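Local coordinates for protein D-alanyl-D-alanine carboxypeptidase (Streptococcus pneumoniae R6, PDB 1XP4) that probably acts as a serine-type D-Ala-D-Ala carboxypeptidase, removing C-terminal D-alanyl residues from the peptides of cell-wall precursors, at residues I46-V51 against A99-S104; S104-A109 against T145-E150. All blocks are in the same frame, centred on the assembly; numbering follows the deposited sequence.

Interaction 1: residues I46-V51 against A99-S104; sequences ITVYLV and ATLVSS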
ATOM      1  N   ILE A  46       6.777   2.757   4.973  1.00 15.58           N
ATOM      2  CA  ILE A  46       7.451   3.878   4.350  1.00 14.58           C
ATOM      3  C   ILE A  46       8.917   3.473   4.242  1.00 15.68           C
ATOM      4  O   ILE A  46       9.553   3.669   3.209  1.00 16.52           O
ATOM      5  CB  ILE A  46       7.319   5.151   5.198  1.00 14.01           C
ATOM      6  CG1 ILE A  46       5.861   5.345   5.632  1.00 12.07           C
ATOM      7  CG2 ILE A  46       7.770   6.354   4.379  1.00 11.76           C
ATOM      8  CD1 ILE A  46       5.669   6.421   6.682  1.00  6.54           C
ATOM      9  N   THR A  47       9.438   2.876   5.312  1.00 17.22           N
ATOM     10  CA  THR A  47      10.829   2.420   5.360  1.00 16.65           C
ATOM     11  C   THR A  47      11.156   1.484   4.209  1.00 16.64           C
ATOM     12  O   THR A  47      12.109   1.695   3.456  1.00 16.97           O
ATOM     13  CB  THR A  47      11.124   1.669   6.675  1.00 16.72           C
ATOM     14  OG1 THR A  47      10.995   2.570   7.785  1.00 19.18           O
ATOM     15  CG2 THR A  47      12.527   1.087   6.651  1.00 10.44           C
ATOM     16  N   VAL A  48      10.346   0.443   4.088  1.00 16.35           N
ATOM     17  CA  VAL A  48      10.507  -0.566   3.057  1.00 18.09           C
ATOM     18  C   VAL A  48      10.416  -0.005   1.633  1.00 19.57           C
ATOM     19  O   VAL A  48      10.990  -0.580   0.700  1.00 19.54           O
ATOM     20  CB  VAL A  48       9.463  -1.693   3.285  1.00 18.28           C
ATOM     21  CG1 VAL A  48       9.161  -2.420   1.997  1.00 20.86           C
ATOM     22  CG2 VAL A  48       9.994  -2.675   4.328  1.00 17.94           C
ATOM     23  N   TYR A  49       9.710   1.115   1.461  1.00 19.79           N
ATOM     24  CA  TYR A  49       9.586   1.724   0.137  1.00 16.52           C
ATOM     25  C   TYR A  49      10.919   2.305  -0.293  1.00 16.34           C
ATOM     26  O   TYR A  49      11.283   2.239  -1.460  1.00 18.79           O
ATOM     27  CB  TYR A  49       8.559   2.852   0.127  1.00 15.87           C
ATOM     28  CG  TYR A  49       8.243   3.355  -1.265  1.00 15.99           C
ATOM     29  CD1 TYR A  49       7.258   2.739  -2.040  1.00 18.33           C
ATOM     30  CD2 TYR A  49       8.933   4.438  -1.815  1.00 17.47           C
ATOM     31  CE1 TYR A  49       6.956   3.192  -3.329  1.00 19.16           C
ATOM     32  CE2 TYR A  49       8.642   4.899  -3.108  1.00 19.50           C
ATOM     33  CZ  TYR A  49       7.649   4.272  -3.857  1.00 19.93           C
ATOM     34  OH  TYR A  49       7.327   4.727  -5.118  1.00 18.77           O
ATOM     35  N   LEU A  50      11.650   2.893   0.643  1.00 14.17           N
ATOM     36  CA  LEU A  50      12.935   3.465   0.285  1.00 14.76           C
ATOM     37  C   LEU A  50      13.945   2.357  -0.019  1.00 14.69           C
ATOM     38  O   LEU A  50      14.873   2.543  -0.813  1.00 15.46           O
ATOM     39  CB  LEU A  50      13.430   4.379   1.410  1.00 13.45           C
ATOM     40  CG  LEU A  50      12.519   5.584   1.703  1.00 12.99           C
ATOM     41  CD1 LEU A  50      13.089   6.401   2.848  1.00  9.39           C
ATOM     42  CD2 LEU A  50      12.383   6.452   0.456  1.00  9.88           C
ATOM     43  N   VAL A  51      13.740   1.197   0.598  1.00 14.35           N
ATOM     44  CA  VAL A  51      14.614   0.045   0.403  1.00 13.95           C
ATOM     45  C   VAL A  51      14.459  -0.535  -0.997  1.00 15.60           C
ATOM     46  O   VAL A  51      15.449  -0.881  -1.649  1.00 16.62           O
ATOM     47  CB  VAL A  51      14.309  -1.065   1.419  1.00 14.19           C
ATOM     48  CG1 VAL A  51      15.248  -2.229   1.197  1.00 14.57           C
ATOM     49  CG2 VAL A  51      14.451  -0.534   2.837  1.00 13.16           C
ATOM     50  N   ALA A  99      12.768 -10.116   7.683  1.00 17.48           N
ATOM     51  CA  ALA A  99      12.635  -9.955   9.129  1.00 15.18           C
ATOM     52  C   ALA A  99      11.781  -8.729   9.480  1.00 15.98           C
ATOM     53  O   ALA A  99      10.985  -8.764  10.423  1.00 17.07           O
ATOM     54  CB  ALA A  99      14.006  -9.840   9.768  1.00  9.43           C
ATOM     55  N   THR A 100      11.942  -7.653   8.714  1.00 13.96           N
ATOM     56  CA  THR A 100      11.188  -6.425   8.943  1.00 13.52           C
ATOM     57  C   THR A 100       9.688  -6.580   8.684  1.00 13.69           C
ATOM     58  O   THR A 100       8.866  -6.302   9.557  1.00 16.39           O
ATOM     59  CB  THR A 100      11.713  -5.263   8.051  1.00 13.27           C
ATOM     60  OG1 THR A 100      13.024  -4.883   8.478  1.00 17.30           O
ATOM     61  CG2 THR A 100      10.810  -4.054   8.149  1.00 11.88           C
ATOM     62  N   LEU A 101       9.334  -7.025   7.487  1.00 11.42           N
ATOM     63  CA  LEU A 101       7.933  -7.162   7.120  1.00 11.79           C
ATOM     64  C   LEU A 101       7.180  -8.317   7.761  1.00 13.32           C
ATOM     65  O   LEU A 101       5.995  -8.195   8.062  1.00 14.11           O
ATOM     66  CB  LEU A 101       7.816  -7.258   5.601  1.00 10.22           C
ATOM     67  CG  LEU A 101       8.217  -5.992   4.841  1.00  8.31           C
ATOM     68  CD1 LEU A 101       8.301  -6.275   3.354  1.00  7.50           C
ATOM     69  CD2 LEU A 101       7.204  -4.903   5.123  1.00  4.63           C
ATOM     70  N   VAL A 102       7.860  -9.434   7.979  1.00 14.61           N
ATOM     71  CA  VAL A 102       7.214 -10.601   8.564  1.00 14.81           C
ATOM     72  C   VAL A 102       7.156 -10.618  10.091  1.00 16.50           C
ATOM     73  O   VAL A 102       6.131 -10.979  10.674  1.00 14.29           O
ATOM     74  CB  VAL A 102       7.907 -11.891   8.089  1.00 15.13           C
ATOM     75  CG1 VAL A 102       7.238 -13.101   8.720  1.00 15.09           C
ATOM     76  CG2 VAL A 102       7.857 -11.973   6.568  1.00 11.67           C
ATOM     77  N   SER A 103       8.250 -10.224  10.736  1.00 17.02           N
ATOM     78  CA  SER A 103       8.310 -10.234  12.191  1.00 20.56           C
ATOM     79  C   SER A 103       8.358  -8.847  12.835  1.00 21.67           C
ATOM     80  O   SER A 103       8.386  -8.720  14.061  1.00 21.76           O
ATOM     81  CB  SER A 103       9.525 -11.039  12.629  1.00 20.57           C
ATOM     82  OG  SER A 103       9.543 -12.278  11.950  1.00 27.34           O
ATOM     83  N   SER A 104       8.375  -7.812  12.009  1.00 20.93           N
ATOM     84  CA  SER A 104       8.419  -6.450  12.510  1.00 21.55           C
ATOM     85  C   SER A 104       9.676  -6.200  13.350  1.00 22.23           C
ATOM     86  O   SER A 104       9.673  -5.370  14.265  1.00 23.38           O
ATOM     87  CB  SER A 104       7.162  -6.159  13.342  1.00 23.61           C
ATOM     88  OG  SER A 104       7.020  -4.767  13.597  1.00 23.17           O
TER

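Interaction 2: residues S104-A109 against T145-E150; sequences SANSAA and TGLNNE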
ATOM      1  N   SER A 104       8.375  -7.812  12.009  1.00 20.93           N
ATOM      2  CA  SER A 104       8.419  -6.450  12.510  1.00 21.55           C
ATOM      3  C   SER A 104       9.676  -6.200  13.350  1.00 22.23           C
ATOM      4  O   SER A 104       9.673  -5.370  14.265  1.00 23.38           O
ATOM      5  CB  SER A 104       7.162  -6.159  13.342  1.00 23.61           C
ATOM      6  OG  SER A 104       7.020  -4.767  13.597  1.00 23.17           O
ATOM      7  N   ALA A 105      10.751  -6.917  13.037  1.00 20.04           N
ATOM      8  CA  ALA A 105      12.019  -6.744  13.751  1.00 18.42           C
ATOM      9  C   ALA A 105      12.528  -5.313  13.563  1.00 17.88           C
ATOM     10  O   ALA A 105      12.813  -4.890  12.436  1.00 18.70           O
ATOM     11  CB  ALA A 105      13.047  -7.730  13.221  1.00 16.64           C
ATOM     12  N   ASN A 106      12.654  -4.571  14.660  1.00 15.69           N
ATOM     13  CA  ASN A 106      13.114  -3.183  14.580  1.00 14.19           C
ATOM     14  C   ASN A 106      14.588  -3.039  14.195  1.00 12.70           C
ATOM     15  O   ASN A 106      14.955  -2.107  13.476  1.00  9.15           O
ATOM     16  CB  ASN A 106      12.843  -2.456  15.902  1.00 12.68           C
ATOM     17  CG  ASN A 106      11.358  -2.357  16.218  1.00 11.26           C
ATOM     18  OD1 ASN A 106      10.585  -1.804  15.434  1.00 11.42           O
ATOM     19  ND2 ASN A 106      10.954  -2.893  17.367  1.00  6.39           N
ATOM     20  N   SER A 107      15.433  -3.949  14.666  1.00 11.58           N
ATOM     21  CA  SER A 107      16.842  -3.879  14.315  1.00 11.94           C
ATOM     22  C   SER A 107      17.025  -4.171  12.838  1.00 12.26           C
ATOM     23  O   SER A 107      18.010  -3.755  12.235  1.00 12.65           O
ATOM     24  CB  SER A 107      17.653  -4.845  15.158  1.00 14.74           C
ATOM     25  OG  SER A 107      17.773  -4.326  16.472  1.00 22.37           O
ATOM     26  N   ALA A 108      16.070  -4.882  12.252  1.00 12.30           N
ATOM     27  CA  ALA A 108      16.120  -5.158  10.823  1.00 14.33           C
ATOM     28  C   ALA A 108      15.884  -3.818  10.105  1.00 14.61           C
ATOM     29  O   ALA A 108      16.622  -3.446   9.191  1.00 14.88           O
ATOM     30  CB  ALA A 108      15.032  -6.153  10.440  1.00 12.42           C
ATOM     31  N   ALA A 109      14.858  -3.092  10.541  1.00 12.21           N
ATOM     32  CA  ALA A 109      14.525  -1.800   9.952  1.00 12.73           C
ATOM     33  C   ALA A 109      15.682  -0.818  10.081  1.00 13.09           C
ATOM     34  O   ALA A 109      16.149  -0.261   9.083  1.00 14.48           O
ATOM     35  CB  ALA A 109      13.278  -1.215  10.621  1.00 10.81           C
ATOM     36  N   THR A 145      11.241   2.890  12.704  1.00 17.00           N
ATOM     37  CA  THR A 145      10.603   1.684  13.219  1.00 18.18           C
ATOM     38  C   THR A 145       9.143   1.803  13.609  1.00 18.48           C
ATOM     39  O   THR A 145       8.335   0.948  13.263  1.00 21.49           O
ATOM     40  CB  THR A 145      11.380   1.141  14.426  1.00 17.79           C
ATOM     41  OG1 THR A 145      11.390   2.127  15.462  1.00 21.42           O
ATOM     42  CG2 THR A 145      12.817   0.837  14.040  1.00 18.73           C
ATOM     43  N   GLY A 146       8.799   2.858  14.333  1.00 19.12           N
ATOM     44  CA  GLY A 146       7.424   3.018  14.759  1.00 18.93           C
ATOM     45  C   GLY A 146       7.372   2.927  16.269  1.00 19.94           C
ATOM     46  O   GLY A 146       6.326   3.143  16.880  1.00 23.12           O
ATOM     47  N   LEU A 147       8.505   2.592  16.875  1.00 18.19           N
ATOM     48  CA  LEU A 147       8.593   2.508  18.328  1.00 17.83           C
ATOM     49  C   LEU A 147       8.445   3.922  18.897  1.00 19.58           C
ATOM     50  O   LEU A 147       8.458   4.917  18.163  1.00 20.52           O
ATOM     51  CB  LEU A 147       9.962   1.982  18.762  1.00 13.02           C
ATOM     52  CG  LEU A 147      10.512   0.635  18.319  1.00  8.63           C
ATOM     53  CD1 LEU A 147      12.036   0.716  18.302  1.00  8.16           C
ATOM     54  CD2 LEU A 147      10.038  -0.447  19.253  1.00  8.55           C
ATOM     55  N   ASN A 148       8.316   4.001  20.215  1.00 19.27           N
ATOM     56  CA  ASN A 148       8.228   5.282  20.879  1.00 19.37           C
ATOM     57  C   ASN A 148       9.681   5.631  21.195  1.00 21.99           C
ATOM     58  O   ASN A 148      10.498   4.735  21.413  1.00 24.69           O
ATOM     59  CB  ASN A 148       7.403   5.142  22.152  1.00 17.56           C
ATOM     60  CG  ASN A 148       7.221   6.452  22.873  1.00 17.45           C
ATOM     61  OD1 ASN A 148       8.083   6.869  23.645  1.00 17.15           O
ATOM     62  ND2 ASN A 148       6.100   7.122  22.618  1.00 14.55           N
ATOM     63  N   ASN A 149      10.021   6.914  21.204  1.00 23.97           N
ATOM     64  CA  ASN A 149      11.394   7.308  21.488  1.00 27.10           C
ATOM     65  C   ASN A 149      11.918   6.863  22.859  1.00 30.39           C
ATOM     66  O   ASN A 149      13.111   6.597  23.018  1.00 30.83           O
ATOM     67  CB  ASN A 149      11.548   8.820  21.346  1.00 27.30           C
ATOM     68  CG  ASN A 149      11.616   9.266  19.899  1.00 28.01           C
ATOM     69  OD1 ASN A 149      11.977   8.490  19.014  1.00 28.10           O
ATOM     70  ND2 ASN A 149      11.292  10.531  19.653  1.00 29.71           N
ATOM     71  N   GLU A 150      11.040   6.779  23.852  1.00 34.74           N
ATOM     72  CA  GLU A 150      11.471   6.364  25.184  1.00 38.61           C
ATOM     73  C   GLU A 150      12.129   4.996  25.109  1.00 37.59           C
ATOM     74  O   GLU A 150      12.860   4.606  26.018  1.00 39.12           O
ATOM     75  CB  GLU A 150      10.288   6.293  26.157  1.00 44.08           C
ATOM     76  CG  GLU A 150       9.477   7.581  26.275  1.00 54.64           C
ATOM     77  CD  GLU A 150       8.399   7.500  27.352  1.00 59.45           C
ATOM     78  OE1 GLU A 150       7.950   6.372  27.657  1.00 61.75           O
ATOM     79  OE2 GLU A 150       7.994   8.564  27.881  1.00 62.38           O
TER

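Interaction 1: residues I46-V51 against A99-S104
V48 on helix 44-57 and L101 on helix 93-103 reach toward each other and meet tip to tip, a small case of two helices joined by a few branched side chains. The backbones stay well apart, with 8.2 Å between V48 CA and L101 CA, so the methyl groups must bridge the gap. The tight part centres on V48 CG2, which lies 3.7 Å from L101 CD2 and almost as near to L101 CG. The other branch, V48 CG1, comes only to 4.2 Å from L101 CD1. T100 adds a methyl of its own: its CG2 stands anti to the backbone N (OG1 at chi1 -68°) and ends 4.1 Å from V48 CG2, while OG1 turns back to L96 O within its own helix. The interface is thus apolar and buried, without a hydrogen bond across it. In enzymes of the penicillin-binding family, the SxxK motif leads into the first helix, with its lysine at the helix start, and the second helix runs down to the serine of the SxN motif. Here those are S41 with K44 and S104, predicted catalytic residues that meet through a hydrogen bond between the S41 and S104 hydroxyls. Toward T47 the contact loosens. Its side chain starts out toward helix 93-103, yet T47 CG2 remains 5.6 Å from T100 CG2, and T47 OG1 bonds instead to T144 O. Past the packed turn lie the partly exposed S103 and then S104, the first residue after the helix.

Interaction 2: residues S104-A109 against T145-E150
N106 receives two residues of the 145-150 loop on its side chain: T145 crosses it at about a right angle, while the side chains of L147 and N106 come at each other from opposite directions. Van der Waals packing makes up the whole direct contact. N106 CB lies 3.8 Å from T145 CG2, while N106 OD1 comes up beside T145 CB at 3.2 Å. The amide carbon of N106 rests 3.8 Å from L147 CD1, and N106 ND2 is beside L147 CD2. One turn further along helix 106-117, A109 CB touches the same threonine methyl, T145 CG2, at 4.0 Å.

Hydrogen bonds shape the loop rather than cross the gap. T145 OG1 sits between its backbone N and carbonyl carbon (chi1 61°) and accepts from L147 N at 3.2 Å in a nearly straight bond of 168°, forming an ST turn. G146, within that turn, has positive phi. Further on, N148 OD1 accepts from E150 N in an Asx turn.

A lysine outside both segments supplies the polar link that the direct contact lacks. K44, the predicted proton acceptor, donates from NZ to N106 OD1 and also to T145 O, so one amino group fastens helix and loop together and probably fixes which end of the N106 amide faces the lysine. S104, A105 and N106 match the SxN motif of the penicillin-binding and beta-lactamase fold, in which the asparagine lies beside the SxxK serine and lysine, here the predicted catalytic S41 and K44, at the edge of the substrate cleft.

How the interactions relate
From the N terminus, interaction 1 comes first: 47 residues separate 46-51, on helix 44-57, from 99-104, which returns to pack on it. Interaction 2 opens at once, sharing S104, and closes a shorter, largely helical excursion of 35 residues when 145-150 comes back. The two loops therefore run in series, neither nested nor crossed. At their junction helices 93-103 and 106-117 stay in touch through the turn between them: A99 O lies 3.2 Å from A105 N, probably a hydrogen bond, and A99 CB packs against A108 CB. Together the contacts tie three helices and one loop of the catalytic domain around the predicted active-site residues.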